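Local coordinates for DNA repair and recombination protein RadB (Thermococcus kodakarensis, PDB 2CVH) that is probably involved in DNA repair and homologous recombination as a RecA-like protein that binds DNA and has very weak ATPase activity, at residues G45-P59 against L77-Q91. Numbering follows the deposited sequence.
Sequences GKKVAYVDTEGGFSP and LSRFILFTPSDFKEQ
Arg79 reaches back over Gly45 and Lys46: CA of Gly45 lies above one guanidinium face, while NH1 meets Lys46 O in the guanidinium plane through a weak but nearly straight bond (3.3 Å, 165° at the hydrogen). The bend at chi3 turns the head group this way, and NH2 is held further on by Leu42 O. Beyond it, strands 47-52 and 80-83 run parallel, their axes 27° apart, with five backbone hydrogen bonds from Val48 N-Arg79 O to Asp52 N-Phe83 O. Helices 59-67 and 73-79 link these neighbours, which form one border of the RecA-like P-loop NTPase sheet, 80-83 outermost. At the far end Thr53 wedges against the loop 84-88, its OG1 3.3 Å from Pro85 CG and its CG2 near Ser86 O, a less certain approach because Ser86 is poorly ordered. Phe57 folds back over the Val48, Tyr50, Phe80 and Leu82 face: CD2 of Leu82 sits 3.7 Å from the ring centroid, almost straight over it, and the Phe80 ring lies obliquely, planes 37° apart. A serine in place of Phe57 would probably take the aromatic face from under Leu82 CD2 and open a gap beside Phe80. Asp52 fixes the backbone approach to this ring, OD2 accepting Phe57 N at 2.9 Å and OD1 accepting Gly56 N.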
loop_
_atom_site.group_PDB
_atom_site.type_symbol
_atom_site.label_atom_id
_atom_site.label_comp_id
_atom_site.label_asym_id
_atom_site.label_seq_id
_atom_site.Cartn_x
_atom_site.Cartn_y
_atom_site.Cartn_z
ATOM N N GLY A 45 15.840 0.536 -0.283
ATOM C CA GLY A 45 17.099 0.865 -0.930
ATOM C C GLY A 45 17.169 0.663 -2.431
ATOM O O GLY A 45 18.197 0.950 -3.053
ATOM N N LYS A 46 16.068 0.226 -3.030
ATOM C CA LYS A 46 16.029 0.003 -4.462
ATOM C C LYS A 46 14.865 0.760 -5.041
ATOM O O LYS A 46 14.181 1.492 -4.330
ATOM C CB LYS A 46 15.911 -1.492 -4.760
ATOM C CG LYS A 46 16.911 -2.312 -3.964
ATOM C CD LYS A 46 16.678 -3.797 -4.113
ATOM C CE LYS A 46 17.395 -4.541 -2.999
ATOM N NZ LYS A 46 16.981 -4.058 -1.641
ATOM N N LYS A 47 14.636 0.603 -6.335
ATOM C CA LYS A 47 13.546 1.317 -6.974
ATOM C C LYS A 47 12.168 0.901 -6.475
ATOM O O LYS A 47 11.951 -0.231 -6.031
ATOM C CB LYS A 47 13.639 1.194 -8.496
ATOM C CG LYS A 47 14.878 1.861 -9.100
ATOM C CD LYS A 47 15.066 1.413 -10.549
ATOM C CE LYS A 47 16.074 2.277 -11.308
ATOM N NZ LYS A 47 15.628 2.489 -12.724
ATOM N N VAL A 48 11.240 1.840 -6.557
ATOM C CA VAL A 48 9.886 1.618 -6.131
ATOM C C VAL A 48 9.027 2.154 -7.238
ATOM O O VAL A 48 9.170 3.330 -7.599
ATOM C CB VAL A 48 9.557 2.450 -4.878
ATOM C CG1 VAL A 48 8.078 2.317 -4.511
ATOM C CG2 VAL A 48 10.416 2.034 -3.743
ATOM N N ALA A 49 8.167 1.300 -7.798
ATOM C CA ALA A 49 7.242 1.727 -8.849
ATOM C C ALA A 49 6.062 2.226 -8.039
ATOM O O ALA A 49 5.484 1.467 -7.269
ATOM C CB ALA A 49 6.824 0.545 -9.735
ATOM N N TYR A 50 5.692 3.483 -8.207
ATOM C CA TYR A 50 4.618 4.038 -7.428
ATOM C C TYR A 50 3.545 4.598 -8.345
ATOM O O TYR A 50 3.742 5.598 -9.022
ATOM C CB TYR A 50 5.203 5.107 -6.482
ATOM C CG TYR A 50 4.346 5.444 -5.277
ATOM C CD1 TYR A 50 3.083 6.050 -5.438
ATOM C CD2 TYR A 50 4.797 5.176 -3.976
ATOM C CE1 TYR A 50 2.280 6.379 -4.332
ATOM C CE2 TYR A 50 4.008 5.505 -2.859
ATOM C CZ TYR A 50 2.746 6.102 -3.046
ATOM O OH TYR A 50 1.933 6.391 -1.960
ATOM N N VAL A 51 2.424 3.896 -8.423
ATOM C CA VAL A 51 1.307 4.317 -9.260
ATOM C C VAL A 51 0.425 5.168 -8.367
ATOM O O VAL A 51 -0.288 4.654 -7.497
ATOM C CB VAL A 51 0.532 3.102 -9.813
ATOM C CG1 VAL A 51 -0.609 3.568 -10.690
ATOM C CG2 VAL A 51 1.487 2.194 -10.607
ATOM N N ASP A 52 0.532 6.478 -8.547
ATOM C CA ASP A 52 -0.204 7.414 -7.734
ATOM C C ASP A 52 -1.358 8.032 -8.452
ATOM O O ASP A 52 -1.227 9.087 -9.066
ATOM C CB ASP A 52 0.723 8.504 -7.215
ATOM C CG ASP A 52 0.105 9.302 -6.078
ATOM O OD1 ASP A 52 -0.942 8.897 -5.515
ATOM O OD2 ASP A 52 0.673 10.343 -5.731
ATOM N N THR A 53 -2.510 7.406 -8.316
ATOM C CA THR A 53 -3.717 7.885 -8.953
ATOM C C THR A 53 -4.414 8.905 -8.067
ATOM O O THR A 53 -5.135 9.760 -8.555
ATOM C CB THR A 53 -4.667 6.703 -9.224
ATOM O OG1 THR A 53 -3.891 5.546 -9.565
ATOM C CG2 THR A 53 -5.585 7.009 -10.395
ATOM N N GLU A 54 -4.147 8.826 -6.768
ATOM C CA GLU A 54 -4.769 9.690 -5.765
ATOM C C GLU A 54 -3.953 10.936 -5.361
ATOM O O GLU A 54 -4.397 11.740 -4.539
ATOM C CB GLU A 54 -5.096 8.836 -4.520
ATOM C CG GLU A 54 -6.082 9.452 -3.515
ATOM C CD GLU A 54 -5.552 9.448 -2.078
ATOM O OE1 GLU A 54 -5.284 10.547 -1.539
ATOM O OE2 GLU A 54 -5.396 8.353 -1.490
ATOM N N GLY A 55 -2.773 11.119 -5.936
ATOM C CA GLY A 55 -1.985 12.274 -5.556
ATOM C C GLY A 55 -1.650 12.228 -4.075
ATOM O O GLY A 55 -1.570 13.264 -3.421
ATOM N N GLY A 56 -1.480 11.020 -3.538
ATOM C CA GLY A 56 -1.129 10.862 -2.137
ATOM C C GLY A 56 0.371 10.879 -1.892
ATOM O O GLY A 56 0.814 10.902 -0.747
ATOM N N PHE A 57 1.164 10.877 -2.962
ATOM C CA PHE A 57 2.626 10.874 -2.846
ATOM C C PHE A 57 3.197 12.278 -2.708
ATOM O O PHE A 57 2.903 13.162 -3.512
ATOM C CB PHE A 57 3.276 10.177 -4.043
ATOM C CG PHE A 57 4.766 10.190 -3.992
ATOM C CD1 PHE A 57 5.487 11.235 -4.554
ATOM C CD2 PHE A 57 5.454 9.181 -3.344
ATOM C CE1 PHE A 57 6.885 11.270 -4.462
ATOM C CE2 PHE A 57 6.853 9.204 -3.247
ATOM C CZ PHE A 57 7.569 10.250 -3.806
ATOM N N SER A 58 4.054 12.467 -1.717
ATOM C CA SER A 58 4.648 13.786 -1.483
ATOM C C SER A 58 6.151 13.715 -1.436
ATOM O O SER A 58 6.703 13.095 -0.532
ATOM C CB SER A 58 4.155 14.399 -0.167
ATOM O OG SER A 58 4.821 15.616 0.080
ATOM N N PRO A 59 6.828 14.348 -2.425
ATOM C CA PRO A 59 8.288 14.402 -2.558
ATOM C C PRO A 59 8.915 14.988 -1.311
ATOM O O PRO A 59 9.868 14.425 -0.770
ATOM C CB PRO A 59 8.480 15.323 -3.764
ATOM C CG PRO A 59 7.307 14.996 -4.626
ATOM C CD PRO A 59 6.179 14.951 -3.611
ATOM N N LEU A 77 14.635 10.113 -3.135
ATOM C CA LEU A 77 13.584 10.605 -4.004
ATOM C C LEU A 77 13.740 10.064 -5.412
ATOM O O LEU A 77 12.745 9.808 -6.097
ATOM C CB LEU A 77 13.551 12.140 -4.006
ATOM C CG LEU A 77 12.413 12.817 -4.785
ATOM C CD1 LEU A 77 11.061 12.167 -4.480
ATOM C CD2 LEU A 77 12.367 14.319 -4.434
ATOM N N SER A 78 14.983 9.892 -5.854
ATOM C CA SER A 78 15.226 9.381 -7.203
ATOM C C SER A 78 14.787 7.927 -7.361
ATOM O O SER A 78 14.467 7.501 -8.471
ATOM C CB SER A 78 16.700 9.490 -7.574
ATOM O OG SER A 78 17.086 10.844 -7.628
ATOM N N ARG A 79 14.778 7.160 -6.269
ATOM C CA ARG A 79 14.386 5.765 -6.369
ATOM C C ARG A 79 12.899 5.571 -6.599
ATOM O O ARG A 79 12.475 4.501 -6.999
ATOM C CB ARG A 79 14.871 4.973 -5.166
ATOM C CG ARG A 79 16.332 4.588 -5.286
ATOM C CD ARG A 79 16.825 3.765 -4.121
ATOM N NE ARG A 79 16.917 4.507 -2.864
ATOM C CZ ARG A 79 16.010 4.473 -1.881
ATOM N NH1 ARG A 79 14.894 3.732 -1.983
ATOM N NH2 ARG A 79 16.244 5.147 -0.756
ATOM N N PHE A 80 12.125 6.635 -6.444
ATOM C CA PHE A 80 10.691 6.545 -6.612
ATOM C C PHE A 80 10.290 6.828 -8.030
ATOM O O PHE A 80 10.283 7.978 -8.472
ATOM C CB PHE A 80 9.957 7.482 -5.632
ATOM C CG PHE A 80 9.774 6.889 -4.236
ATOM C CD1 PHE A 80 10.840 6.809 -3.342
ATOM C CD2 PHE A 80 8.547 6.384 -3.838
ATOM C CE1 PHE A 80 10.680 6.225 -2.079
ATOM C CE2 PHE A 80 8.385 5.809 -2.580
ATOM C CZ PHE A 80 9.452 5.730 -1.706
ATOM N N ILE A 81 9.965 5.756 -8.746
ATOM C CA ILE A 81 9.535 5.838 -10.134
ATOM C C ILE A 81 8.018 6.076 -10.119
ATOM O O ILE A 81 7.238 5.142 -9.907
ATOM C CB ILE A 81 9.858 4.539 -10.873
ATOM C CG1 ILE A 81 11.310 4.139 -10.633
ATOM C CG2 ILE A 81 9.542 4.692 -12.349
ATOM C CD1 ILE A 81 12.309 5.258 -10.811
ATOM N N LEU A 82 7.599 7.311 -10.387
ATOM C CA LEU A 82 6.197 7.667 -10.323
ATOM C C LEU A 82 5.397 7.545 -11.572
ATOM O O LEU A 82 5.897 7.757 -12.664
ATOM C CB LEU A 82 6.052 9.091 -9.804
ATOM C CG LEU A 82 6.686 9.421 -8.439
ATOM C CD1 LEU A 82 6.767 10.942 -8.249
ATOM C CD2 LEU A 82 5.885 8.783 -7.323
ATOM N N PHE A 83 4.110 7.288 -11.386
ATOM C CA PHE A 83 3.145 7.157 -12.476
ATOM C C PHE A 83 1.914 7.880 -11.995
ATOM O O PHE A 83 1.415 7.602 -10.910
ATOM C CB PHE A 83 2.804 5.684 -12.760
ATOM C CG PHE A 83 3.994 4.854 -13.148
ATOM C CD1 PHE A 83 4.822 4.309 -12.178
ATOM C CD2 PHE A 83 4.294 4.632 -14.484
ATOM C CE1 PHE A 83 5.935 3.554 -12.519
ATOM C CE2 PHE A 83 5.411 3.875 -14.842
ATOM C CZ PHE A 83 6.233 3.333 -13.857
ATOM N N THR A 84 1.396 8.785 -12.806
ATOM C CA THR A 84 0.248 9.568 -12.391
ATOM C C THR A 84 -0.971 9.394 -13.286
ATOM O O THR A 84 -1.464 10.361 -13.859
ATOM C CB THR A 84 0.652 11.061 -12.326
ATOM O OG1 THR A 84 1.419 11.383 -13.495
ATOM C CG2 THR A 84 1.510 11.351 -11.096
ATOM N N PRO A 85 -1.515 8.165 -13.371
ATOM C CA PRO A 85 -2.687 7.897 -14.208
ATOM C C PRO A 85 -3.859 8.774 -13.795
ATOM O O PRO A 85 -4.780 9.017 -14.582
ATOM C CB PRO A 85 -2.961 6.422 -13.928
ATOM C CG PRO A 85 -2.528 6.270 -12.511
ATOM C CD PRO A 85 -1.209 6.995 -12.532
ATOM N N SER A 86 -3.807 9.192 -12.533
ATOM C CA SER A 86 -4.772 10.067 -11.867
ATOM C C SER A 86 -6.257 10.058 -12.280
ATOM O O SER A 86 -7.125 9.786 -11.444
ATOM C CB SER A 86 -4.200 11.491 -11.810
ATOM O OG SER A 86 -2.895 11.480 -11.233
ATOM N N ASP A 87 -6.569 10.335 -13.544
ATOM C CA ASP A 87 -7.963 10.325 -13.968
ATOM C C ASP A 87 -8.465 8.905 -14.225
ATOM O O ASP A 87 -9.232 8.664 -15.151
ATOM C CB ASP A 87 -8.190 11.214 -15.198
ATOM C CG ASP A 87 -9.614 11.777 -15.261
ATOM O OD1 ASP A 87 -10.519 11.068 -15.744
ATOM O OD2 ASP A 87 -9.832 12.928 -14.815
ATOM N N PHE A 88 -8.008 7.967 -13.402
ATOM C CA PHE A 88 -8.413 6.565 -13.458
ATOM C C PHE A 88 -8.647 5.870 -14.810
ATOM O O PHE A 88 -9.354 4.855 -14.871
ATOM C CB PHE A 88 -9.624 6.350 -12.533
ATOM C CG PHE A 88 -10.707 7.407 -12.665
ATOM C CD1 PHE A 88 -11.561 7.427 -13.772
ATOM C CD2 PHE A 88 -10.867 8.387 -11.681
ATOM C CE1 PHE A 88 -12.553 8.403 -13.895
ATOM C CE2 PHE A 88 -11.857 9.368 -11.796
ATOM C CZ PHE A 88 -12.700 9.375 -12.904
ATOM N N LYS A 89 -8.047 6.389 -15.880
ATOM C CA LYS A 89 -8.186 5.782 -17.210
ATOM C C LYS A 89 -6.921 5.038 -17.651
ATOM O O LYS A 89 -6.960 3.834 -17.930
ATOM C CB LYS A 89 -8.610 6.815 -18.260
ATOM C CG LYS A 89 -8.272 8.254 -17.930
ATOM C CD LYS A 89 -9.466 9.149 -18.227
ATOM C CE LYS A 89 -10.734 8.624 -17.545
ATOM N NZ LYS A 89 -11.908 9.534 -17.703
ATOM N N GLU A 90 -5.787 5.736 -17.686
ATOM C CA GLU A 90 -4.545 5.073 -18.061
ATOM C C GLU A 90 -4.036 4.198 -16.912
ATOM O O GLU A 90 -2.953 3.640 -16.995
ATOM C CB GLU A 90 -3.468 6.070 -18.539
ATOM C CG GLU A 90 -2.883 6.995 -17.471
ATOM C CD GLU A 90 -1.558 7.639 -17.884
ATOM O OE1 GLU A 90 -0.757 6.992 -18.600
ATOM O OE2 GLU A 90 -1.307 8.791 -17.473
ATOM N N GLN A 91 -4.845 4.076 -15.858
ATOM C CA GLN A 91 -4.537 3.266 -14.676
ATOM C C GLN A 91 -4.197 1.835 -15.120
ATOM O O GLN A 91 -3.062 1.382 -14.974
ATOM C CB GLN A 91 -5.751 3.261 -13.735
ATOM C CG GLN A 91 -5.450 3.483 -12.252
ATOM C CD GLN A 91 -4.857 2.262 -11.558
ATOM O OE1 GLN A 91 -3.777 1.788 -11.913
ATOM N NE2 GLN A 91 -5.546 1.772 -10.544
HETATM O O HOH W 1 -1.926 11.523 -8.594
#